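Local structure of DUF5624 domain-containing protein (Legionella pneumophila subsp. pneumophila, 4JX2) at residues A[87-92]-A[96-101]; A[305-308]-A[312-315]; A[255-260]-A[320-325]. The protein is of unknown function but is predicted to be made with a signal sequence and is probably secreted, combining a small mixed beta sheet with many helices. All coordinates share one frame; numbering follows the deposited sequence.

Contact 1 of 3, residues A[87-92]-A[96-101]; sequences LYIYNS and LKLKQL
L87, Y88, I89 and Y90 pair with Q100, K99, L98 and L96 in an antiparallel beta hairpin at the edge of the mixed sheet, where 96-101 is an outermost strand within the chain and 86-90 also pairs with 79-84. The strand axes run 4.7 Å apart. L87 and Q100 exchange backbone bonds in both directions, and I89 N donates to L98 O at 2.9 Å. The register then slips by one: K97 and L98 both face I89 in a classic beta bulge. I89 O takes K97 N at 2.8 Å and, weakly, L98 N.

The two faces differ in chemistry. The branched L87, I89 and L98 make an apolar layer packed on helix 223-247: L87 CD2 meets L98 CD2 at 3.9 Å, and the CD1 end of I89 lies against L98 CB. On the other face are the tyrosines, whose rings give apolar surface while their hydroxyls reach polar groups. Y88 and K99 lie side by side, the methylenes of the lysine against the CD2-CE2 side of the ring; lysine suits this exposed place because its methylenes can cover the ring while its ammonium reaches water. One water bridges Y88 OH and, more weakly, K99 NZ. Y90 OH is held by the backbone of G309 and A310. L96 has CG anti to its own N (chi1 -176°), which swings the leucine across the Y90 ring. Its CD1 makes a CH-pi contact over one face, 3.9 Å from the ring centroid and offset toward the rim near CZ.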
loop_
_atom_site.group_PDB
_atom_site.type_symbol
_atom_site.label_atom_id
_atom_site.label_comp_id
_atom_site.label_asym_id
_atom_site.label_seq_id
_atom_site.Cartn_x
_atom_site.Cartn_y
_atom_site.Cartn_z
ATOM N N LEU A 87 -14.922 -6.044 10.720
ATOM C CA LEU A 87 -14.079 -7.140 11.149
ATOM C C LEU A 87 -14.885 -8.429 11.061
ATOM O O LEU A 87 -15.975 -8.507 11.646
ATOM C CB LEU A 87 -13.513 -6.976 12.570
ATOM C CG LEU A 87 -12.775 -8.244 13.100
ATOM C CD1 LEU A 87 -11.613 -8.653 12.195
ATOM C CD2 LEU A 87 -12.274 -8.049 14.484
ATOM N N TYR A 88 -14.345 -9.442 10.347
ATOM C CA TYR A 88 -14.940 -10.781 10.269
ATOM C C TYR A 88 -13.960 -11.813 10.810
ATOM O O TYR A 88 -12.784 -11.809 10.427
ATOM C CB TYR A 88 -15.340 -11.180 8.848
ATOM C CG TYR A 88 -16.098 -10.140 8.066
ATOM C CD1 TYR A 88 -15.425 -9.159 7.340
ATOM C CD2 TYR A 88 -17.487 -10.196 7.958
ATOM C CE1 TYR A 88 -16.118 -8.226 6.573
ATOM C CE2 TYR A 88 -18.193 -9.265 7.195
ATOM C CZ TYR A 88 -17.502 -8.284 6.500
ATOM O OH TYR A 88 -18.185 -7.342 5.769
ATOM N N ILE A 89 -14.436 -12.701 11.686
ATOM C CA ILE A 89 -13.646 -13.821 12.179
ATOM C C ILE A 89 -14.373 -15.095 11.745
ATOM O O ILE A 89 -15.568 -15.257 12.027
ATOM C CB ILE A 89 -13.318 -13.803 13.706
ATOM C CG1 ILE A 89 -12.624 -12.469 14.122
ATOM C CG2 ILE A 89 -12.461 -15.041 14.095
ATOM C CD1 ILE A 89 -12.455 -12.221 15.634
ATOM N N TYR A 90 -13.635 -15.973 11.040
ATOM C CA TYR A 90 -14.068 -17.287 10.555
ATOM C C TYR A 90 -13.144 -18.381 11.085
ATOM O O TYR A 90 -11.919 -18.214 11.101
ATOM C CB TYR A 90 -14.102 -17.333 9.015
ATOM C CG TYR A 90 -15.287 -16.614 8.407
ATOM C CD1 TYR A 90 -16.520 -17.251 8.268
ATOM C CD2 TYR A 90 -15.175 -15.298 7.950
ATOM C CE1 TYR A 90 -17.617 -16.593 7.704
ATOM C CE2 TYR A 90 -16.274 -14.621 7.414
ATOM C CZ TYR A 90 -17.492 -15.277 7.292
ATOM O OH TYR A 90 -18.578 -14.640 6.753
ATOM N N ASN A 91 -13.726 -19.506 11.515
ATOM C CA ASN A 91 -12.931 -20.625 12.011
ATOM C C ASN A 91 -12.546 -21.547 10.827
ATOM O O ASN A 91 -12.923 -21.263 9.682
ATOM C CB ASN A 91 -13.664 -21.370 13.149
ATOM C CG ASN A 91 -14.971 -22.094 12.810
ATOM O OD1 ASN A 91 -15.328 -22.350 11.647
ATOM N ND2 ASN A 91 -15.692 -22.513 13.847
ATOM N N SER A 92 -11.794 -22.644 11.110
ATOM C CA SER A 92 -11.334 -23.654 10.138
ATOM C C SER A 92 -12.494 -24.299 9.422
ATOM O O SER A 92 -12.355 -24.679 8.270
ATOM C CB SER A 92 -10.521 -24.743 10.830
ATOM O OG SER A 92 -9.583 -24.184 11.735
ATOM N N LEU A 96 -18.778 -18.383 10.682
ATOM C CA LEU A 96 -18.659 -17.018 11.202
ATOM C C LEU A 96 -18.701 -17.019 12.738
ATOM O O LEU A 96 -19.656 -17.527 13.340
ATOM C CB LEU A 96 -19.785 -16.147 10.631
ATOM C CG LEU A 96 -19.793 -14.666 10.977
ATOM C CD1 LEU A 96 -18.595 -13.909 10.362
ATOM C CD2 LEU A 96 -21.054 -14.042 10.492
ATOM N N LYS A 97 -17.648 -16.474 13.360
ATOM C CA LYS A 97 -17.550 -16.416 14.816
ATOM C C LYS A 97 -17.832 -15.008 15.318
ATOM O O LYS A 97 -18.392 -14.847 16.411
ATOM C CB LYS A 97 -16.172 -16.910 15.309
ATOM C CG LYS A 97 -15.865 -18.392 15.007
ATOM C CD LYS A 97 -16.926 -19.401 15.531
ATOM C CE LYS A 97 -17.087 -19.471 17.042
ATOM N NZ LYS A 97 -18.378 -20.099 17.436
ATOM N N LEU A 98 -17.482 -13.992 14.500
ATOM C CA LEU A 98 -17.651 -12.568 14.824
ATOM C C LEU A 98 -17.775 -11.733 13.546
ATOM O O LEU A 98 -17.079 -11.992 12.566
ATOM C CB LEU A 98 -16.434 -12.092 15.657
ATOM C CG LEU A 98 -16.452 -10.681 16.243
ATOM C CD1 LEU A 98 -15.830 -10.662 17.615
ATOM C CD2 LEU A 98 -15.733 -9.672 15.320
ATOM N N LYS A 99 -18.652 -10.717 13.585
ATOM C CA LYS A 99 -18.881 -9.720 12.538
ATOM C C LYS A 99 -19.126 -8.403 13.263
ATOM O O LYS A 99 -20.139 -8.260 13.940
ATOM C CB LYS A 99 -20.034 -10.115 11.595
ATOM C CG LYS A 99 -20.355 -9.071 10.523
ATOM C CD LYS A 99 -21.179 -9.677 9.384
ATOM C CE LYS A 99 -22.576 -9.121 9.295
ATOM N NZ LYS A 99 -23.305 -9.640 8.102
ATOM N N GLN A 100 -18.168 -7.465 13.170
ATOM C CA GLN A 100 -18.263 -6.178 13.857
ATOM C C GLN A 100 -17.757 -5.018 12.991
ATOM O O GLN A 100 -16.674 -5.102 12.440
ATOM C CB GLN A 100 -17.455 -6.249 15.175
ATOM C CG GLN A 100 -17.428 -4.973 16.020
ATOM C CD GLN A 100 -18.657 -4.720 16.847
ATOM O OE1 GLN A 100 -19.466 -5.613 17.099
ATOM N NE2 GLN A 100 -18.790 -3.502 17.344
ATOM N N LEU A 101 -18.491 -3.899 12.972
ATOM C CA LEU A 101 -18.077 -2.681 12.295
ATOM C C LEU A 101 -17.044 -1.910 13.150
ATOM O O LEU A 101 -17.307 -1.586 14.311
ATOM C CB LEU A 101 -19.295 -1.816 11.989
ATOM C CG LEU A 101 -20.005 -2.176 10.697
ATOM C CD1 LEU A 101 -21.454 -1.832 10.775
ATOM C CD2 LEU A 101 -19.336 -1.509 9.506
HETATM O O HOH W 1 -21.358 -7.498 6.398
#

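Contact 2 of 3, residues A[305-308]-A[312-315]; sequences KPSL and ELTQ. With SO4 (sulfate ion), chain E.
E312 approaches S307 through its backbone, its O lying 4.1 Å from S307 CB, while the glutamate side chain turns outward. Both segments belong to the loop between strand 296-298 and helix 315-339. An outward course suits an acidic residue on the surface. Its carboxylate makes a long, weak ion pair with R94, and its OE1 is also near the bound sulfate.

L313 follows and supplies the apolar part of the contact, its CD1 loosely facing L308 CD1 at 4.5 Å. Leucine is apt here because the residue is buried: the same side chain packs on Y90 of strand 86-90. The backbone of L313 meanwhile bonds to R94.

T314 brings the polar centre. Its N donates to S307 OG at 2.9 Å in a nearly straight bond (166°). S307 has OG between its backbone N and carbonyl carbon (chi1 73°), which turns the hydroxyl toward this amide; a type I turn from K305 to L308, closed by L308 N to K305 O, presents the serine. S307 OG is also bonded to D317 OD2. T314 CG2 lies 3.7 Å from S307 CB. T314 is the N-cap residue of helix 315-339, its OG1 capping D317 N.

Q315 opens that helix. Its N donates to sulfate O2 at 3.0 Å and weakly to O4, while its side-chain amide reaches N319.

One hydroxyl thus links a turn to a helix start: S307 OG accepts from T314 and probably donates to the D317 carboxylate. The sulfate, probably from the crystallisation liquor, is consistent with the attraction of a helix N-terminus for an anion.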
loop_
_atom_site.group_PDB
_atom_site.type_symbol
_atom_site.label_atom_id
_atom_site.label_comp_id
_atom_site.label_asym_id
_atom_site.label_seq_id
_atom_site.Cartn_x
_atom_site.Cartn_y
_atom_site.Cartn_z
ATOM N N LYS A 305 -15.080 -11.026 -1.478
ATOM C CA LYS A 305 -15.782 -12.205 -1.990
ATOM C C LYS A 305 -17.318 -12.213 -1.669
ATOM O O LYS A 305 -17.755 -11.590 -0.691
ATOM C CB LYS A 305 -15.097 -13.477 -1.469
ATOM C CG LYS A 305 -13.779 -13.759 -2.162
ATOM C CD LYS A 305 -14.008 -14.136 -3.599
ATOM C CE LYS A 305 -12.799 -13.921 -4.441
ATOM N NZ LYS A 305 -13.133 -14.207 -5.845
ATOM N N PRO A 306 -18.149 -12.898 -2.498
ATOM C CA PRO A 306 -19.616 -12.824 -2.299
ATOM C C PRO A 306 -20.132 -13.365 -0.976
ATOM O O PRO A 306 -21.020 -12.731 -0.412
ATOM C CB PRO A 306 -20.189 -13.632 -3.464
ATOM C CG PRO A 306 -19.113 -13.639 -4.494
ATOM C CD PRO A 306 -17.815 -13.637 -3.739
ATOM N N SER A 307 -19.595 -14.506 -0.472
ATOM C CA SER A 307 -20.074 -15.084 0.792
ATOM C C SER A 307 -19.423 -14.439 2.048
ATOM O O SER A 307 -19.598 -14.949 3.153
ATOM C CB SER A 307 -19.899 -16.595 0.804
ATOM O OG SER A 307 -18.546 -16.984 0.953
ATOM N N LEU A 308 -18.736 -13.298 1.894
ATOM C CA LEU A 308 -18.150 -12.577 3.031
ATOM C C LEU A 308 -19.281 -11.984 3.860
ATOM O O LEU A 308 -20.137 -11.286 3.312
ATOM C CB LEU A 308 -17.180 -11.486 2.549
ATOM C CG LEU A 308 -16.335 -10.773 3.607
ATOM C CD1 LEU A 308 -15.304 -11.705 4.227
ATOM C CD2 LEU A 308 -15.638 -9.588 3.007
ATOM N N GLU A 312 -21.690 -18.987 6.805
ATOM C CA GLU A 312 -20.699 -19.896 6.266
ATOM C C GLU A 312 -20.062 -19.303 5.008
ATOM O O GLU A 312 -20.766 -18.911 4.064
ATOM C CB GLU A 312 -21.336 -21.260 5.959
ATOM C CG GLU A 312 -20.328 -22.338 5.620
ATOM C CD GLU A 312 -20.918 -23.619 5.069
ATOM O OE1 GLU A 312 -21.456 -23.596 3.938
ATOM O OE2 GLU A 312 -20.772 -24.665 5.739
ATOM N N LEU A 313 -18.729 -19.265 4.993
ATOM C CA LEU A 313 -17.937 -18.832 3.837
ATOM C C LEU A 313 -17.927 -20.014 2.856
ATOM O O LEU A 313 -17.849 -21.160 3.310
ATOM C CB LEU A 313 -16.509 -18.494 4.343
ATOM C CG LEU A 313 -15.761 -17.232 3.868
ATOM C CD1 LEU A 313 -16.590 -15.980 3.976
ATOM C CD2 LEU A 313 -14.498 -17.027 4.681
ATOM N N THR A 314 -18.049 -19.785 1.541
ATOM C CA THR A 314 -18.014 -20.931 0.604
ATOM C C THR A 314 -16.601 -21.508 0.608
ATOM O O THR A 314 -15.666 -20.792 0.960
ATOM C CB THR A 314 -18.462 -20.535 -0.822
ATOM O OG1 THR A 314 -17.495 -19.671 -1.427
ATOM C CG2 THR A 314 -19.836 -19.913 -0.860
ATOM N N GLN A 315 -16.424 -22.766 0.212
ATOM C CA GLN A 315 -15.085 -23.358 0.203
ATOM C C GLN A 315 -14.156 -22.554 -0.723
ATOM O O GLN A 315 -13.017 -22.284 -0.336
ATOM C CB GLN A 315 -15.120 -24.853 -0.162
ATOM C CG GLN A 315 -13.844 -25.622 0.238
ATOM C CD GLN A 315 -13.633 -25.764 1.736
ATOM O OE1 GLN A 315 -14.406 -26.419 2.441
ATOM N NE2 GLN A 315 -12.557 -25.177 2.251
HETATM S S SO4 E . -19.647 -24.565 -0.671
HETATM O O1 SO4 E . -19.760 -26.023 -0.761
HETATM O O2 SO4 E . -18.502 -24.121 -1.481
HETATM O O3 SO4 E . -20.880 -23.929 -1.153
HETATM O O4 SO4 E . -19.445 -24.189 0.727
#

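Contact 3 of 3, residues A[255-260]-A[320-325]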
loop_
_atom_site.group_PDB
_atom_site.type_symbol
_atom_site.label_atom_id
_atom_site.label_comp_id
_atom_site.label_asym_id
_atom_site.label_seq_id
_atom_site.Cartn_x
_atom_site.Cartn_y
_atom_site.Cartn_z
ATOM N N HIS A 255 -1.583 -18.901 16.045
ATOM C CA HIS A 255 -1.931 -19.495 14.758
ATOM C C HIS A 255 -2.959 -18.705 13.961
ATOM O O HIS A 255 -3.351 -19.149 12.877
ATOM C CB HIS A 255 -2.421 -20.929 14.946
ATOM C CG HIS A 255 -1.331 -21.827 15.404
ATOM N ND1 HIS A 255 -1.366 -22.411 16.650
ATOM C CD2 HIS A 255 -0.167 -22.152 14.794
ATOM C CE1 HIS A 255 -0.252 -23.112 16.745
ATOM N NE2 HIS A 255 0.504 -22.983 15.652
ATOM N N ALA A 256 -3.352 -17.521 14.457
ATOM C CA ALA A 256 -4.293 -16.618 13.785
ATOM C C ALA A 256 -3.703 -16.122 12.450
ATOM O O ALA A 256 -2.488 -16.053 12.288
ATOM C CB ALA A 256 -4.643 -15.444 14.691
ATOM N N LYS A 257 -4.577 -15.853 11.482
ATOM C CA LYS A 257 -4.224 -15.388 10.152
ATOM C C LYS A 257 -4.934 -14.046 9.952
ATOM O O LYS A 257 -6.149 -14.040 9.796
ATOM C CB LYS A 257 -4.642 -16.454 9.113
ATOM C CG LYS A 257 -3.925 -17.786 9.307
ATOM C CD LYS A 257 -4.571 -18.937 8.572
ATOM C CE LYS A 257 -3.659 -20.142 8.567
ATOM N NZ LYS A 257 -4.315 -21.332 7.969
ATOM N N VAL A 258 -4.199 -12.907 10.045
ATOM C CA VAL A 258 -4.803 -11.567 9.973
ATOM C C VAL A 258 -4.580 -10.939 8.595
ATOM O O VAL A 258 -3.443 -10.857 8.107
ATOM C CB VAL A 258 -4.346 -10.625 11.124
ATOM C CG1 VAL A 258 -5.098 -9.310 11.097
ATOM C CG2 VAL A 258 -4.550 -11.294 12.480
ATOM N N ILE A 259 -5.704 -10.506 7.976
ATOM C CA ILE A 259 -5.776 -9.825 6.684
ATOM C C ILE A 259 -6.393 -8.457 6.924
ATOM O O ILE A 259 -7.497 -8.358 7.481
ATOM C CB ILE A 259 -6.558 -10.646 5.616
ATOM C CG1 ILE A 259 -5.728 -11.858 5.141
ATOM C CG2 ILE A 259 -7.033 -9.754 4.432
ATOM C CD1 ILE A 259 -6.513 -12.869 4.388
ATOM N N ILE A 260 -5.672 -7.408 6.506
ATOM C CA ILE A 260 -6.135 -6.027 6.620
ATOM C C ILE A 260 -6.313 -5.439 5.213
ATOM O O ILE A 260 -5.345 -5.282 4.472
ATOM C CB ILE A 260 -5.209 -5.161 7.515
ATOM C CG1 ILE A 260 -5.157 -5.728 8.970
ATOM C CG2 ILE A 260 -5.655 -3.692 7.478
ATOM C CD1 ILE A 260 -4.092 -5.192 9.871
ATOM N N TYR A 320 -9.789 -18.791 -0.929
ATOM C CA TYR A 320 -9.292 -17.532 -1.457
ATOM C C TYR A 320 -8.557 -16.734 -0.367
ATOM O O TYR A 320 -7.402 -16.382 -0.560
ATOM C CB TYR A 320 -10.414 -16.684 -2.106
ATOM C CG TYR A 320 -9.913 -15.332 -2.557
ATOM C CD1 TYR A 320 -9.050 -15.212 -3.648
ATOM C CD2 TYR A 320 -10.206 -14.181 -1.829
ATOM C CE1 TYR A 320 -8.531 -13.975 -4.028
ATOM C CE2 TYR A 320 -9.706 -12.937 -2.211
ATOM C CZ TYR A 320 -8.865 -12.840 -3.307
ATOM O OH TYR A 320 -8.339 -11.621 -3.649
ATOM N N TYR A 321 -9.214 -16.455 0.755
ATOM C CA TYR A 321 -8.615 -15.649 1.819
ATOM C C TYR A 321 -7.496 -16.393 2.560
ATOM O O TYR A 321 -6.438 -15.816 2.814
ATOM C CB TYR A 321 -9.702 -15.160 2.812
ATOM C CG TYR A 321 -10.597 -14.101 2.213
ATOM C CD1 TYR A 321 -10.080 -12.874 1.793
ATOM C CD2 TYR A 321 -11.955 -14.333 2.028
ATOM C CE1 TYR A 321 -10.893 -11.910 1.205
ATOM C CE2 TYR A 321 -12.785 -13.361 1.468
ATOM C CZ TYR A 321 -12.249 -12.151 1.060
ATOM O OH TYR A 321 -13.065 -11.191 0.512
ATOM N N ASN A 322 -7.730 -17.660 2.878
ATOM C CA ASN A 322 -6.829 -18.495 3.645
ATOM C C ASN A 322 -5.565 -18.857 2.862
ATOM O O ASN A 322 -4.472 -18.717 3.409
ATOM C CB ASN A 322 -7.581 -19.758 4.092
ATOM C CG ASN A 322 -6.808 -20.702 4.958
ATOM O OD1 ASN A 322 -6.292 -20.339 6.010
ATOM N ND2 ASN A 322 -6.757 -21.959 4.551
ATOM N N ASN A 323 -5.706 -19.337 1.602
ATOM C CA ASN A 323 -4.579 -19.809 0.798
ATOM C C ASN A 323 -4.096 -18.806 -0.260
ATOM O O ASN A 323 -2.901 -18.536 -0.316
ATOM C CB ASN A 323 -4.925 -21.136 0.125
ATOM C CG ASN A 323 -5.299 -22.250 1.075
ATOM O OD1 ASN A 323 -6.445 -22.700 1.120
ATOM N ND2 ASN A 323 -4.341 -22.730 1.849
ATOM N N THR A 324 -5.000 -18.278 -1.108
ATOM C CA THR A 324 -4.633 -17.372 -2.196
ATOM C C THR A 324 -4.104 -16.076 -1.642
ATOM O O THR A 324 -3.112 -15.557 -2.171
ATOM C CB THR A 324 -5.817 -17.145 -3.146
ATOM O OG1 THR A 324 -6.426 -18.402 -3.460
ATOM C CG2 THR A 324 -5.427 -16.406 -4.427
ATOM N N VAL A 325 -4.745 -15.541 -0.592
ATOM C CA VAL A 325 -4.313 -14.277 -0.006
ATOM C C VAL A 325 -3.265 -14.533 1.087
ATOM O O VAL A 325 -2.080 -14.387 0.808
ATOM C CB VAL A 325 -5.480 -13.381 0.482
ATOM C CG1 VAL A 325 -4.957 -12.051 0.996
ATOM C CG2 VAL A 325 -6.473 -13.135 -0.645
#
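K257 NZ is gripped by three oxygens: N322 OD1 at 3.0 Å across the contact, and the backbone carbonyls of Q74 and E76. The contact sets strand 257-260 of the mixed sheet against helix 315-339, in a layer of helix on sheet whose segment axes lie 9.9 Å apart and cross almost at right angles (87°).

The lysine is buried, so its charge would be costly without such partners; the three oxygens probably spread and stabilise it. Lysine also has the length needed to span from strand to helix. Its chain is extended beyond CG and carries the amine to the asparagine. N322 has CG anti to its backbone N (chi1 -177°), which turns the amide toward the strand, and NZ lies in its carbonyl plane, on a lone pair of OD1 (C=O...N 139°). An asparagine, neutral and short, can meet a buried amine this way from a helix surface.

Two residues along the strand, I259 points to the helix and fills the apolar half. It lies beside L81 of the neighbouring strand and touches W326 of the helix. The helix widens here into a pi-type turn, V325 N bonding to Y320 O at 2.8 Å. V325, compact and apolar, suits this buried position and also packs on V268 of the second subunit. Y321 sends its hydroxyl on to A303 O. The apolar contact across the segments runs through one methyl: I259 CD1 sits 4.2 Å from Y321 CB and 3.8 Å from V325 CG1.

Overall arrangement
Contact 3 is buried, contact 1 partly so, and contact 2 lies at the surface. Contacts 1 and 3 belong to one sheet, the hairpin at its edge and strand 257-262 farther in, and do not touch each other. Contact 2 joins them, packing against the tyrosine face of the hairpin in contact 1 and probably hydrogen-bonding K305 N to Y321 OH of contact 3. Contacts 2 and 3 also share helix 315-339, the first at its start and the second within it. Chemistry follows the elements joined: strand pairing with a bulge in contact 1, a turn bonded to a helix start in contact 2, and side chains reaching from strand to helix in contact 3.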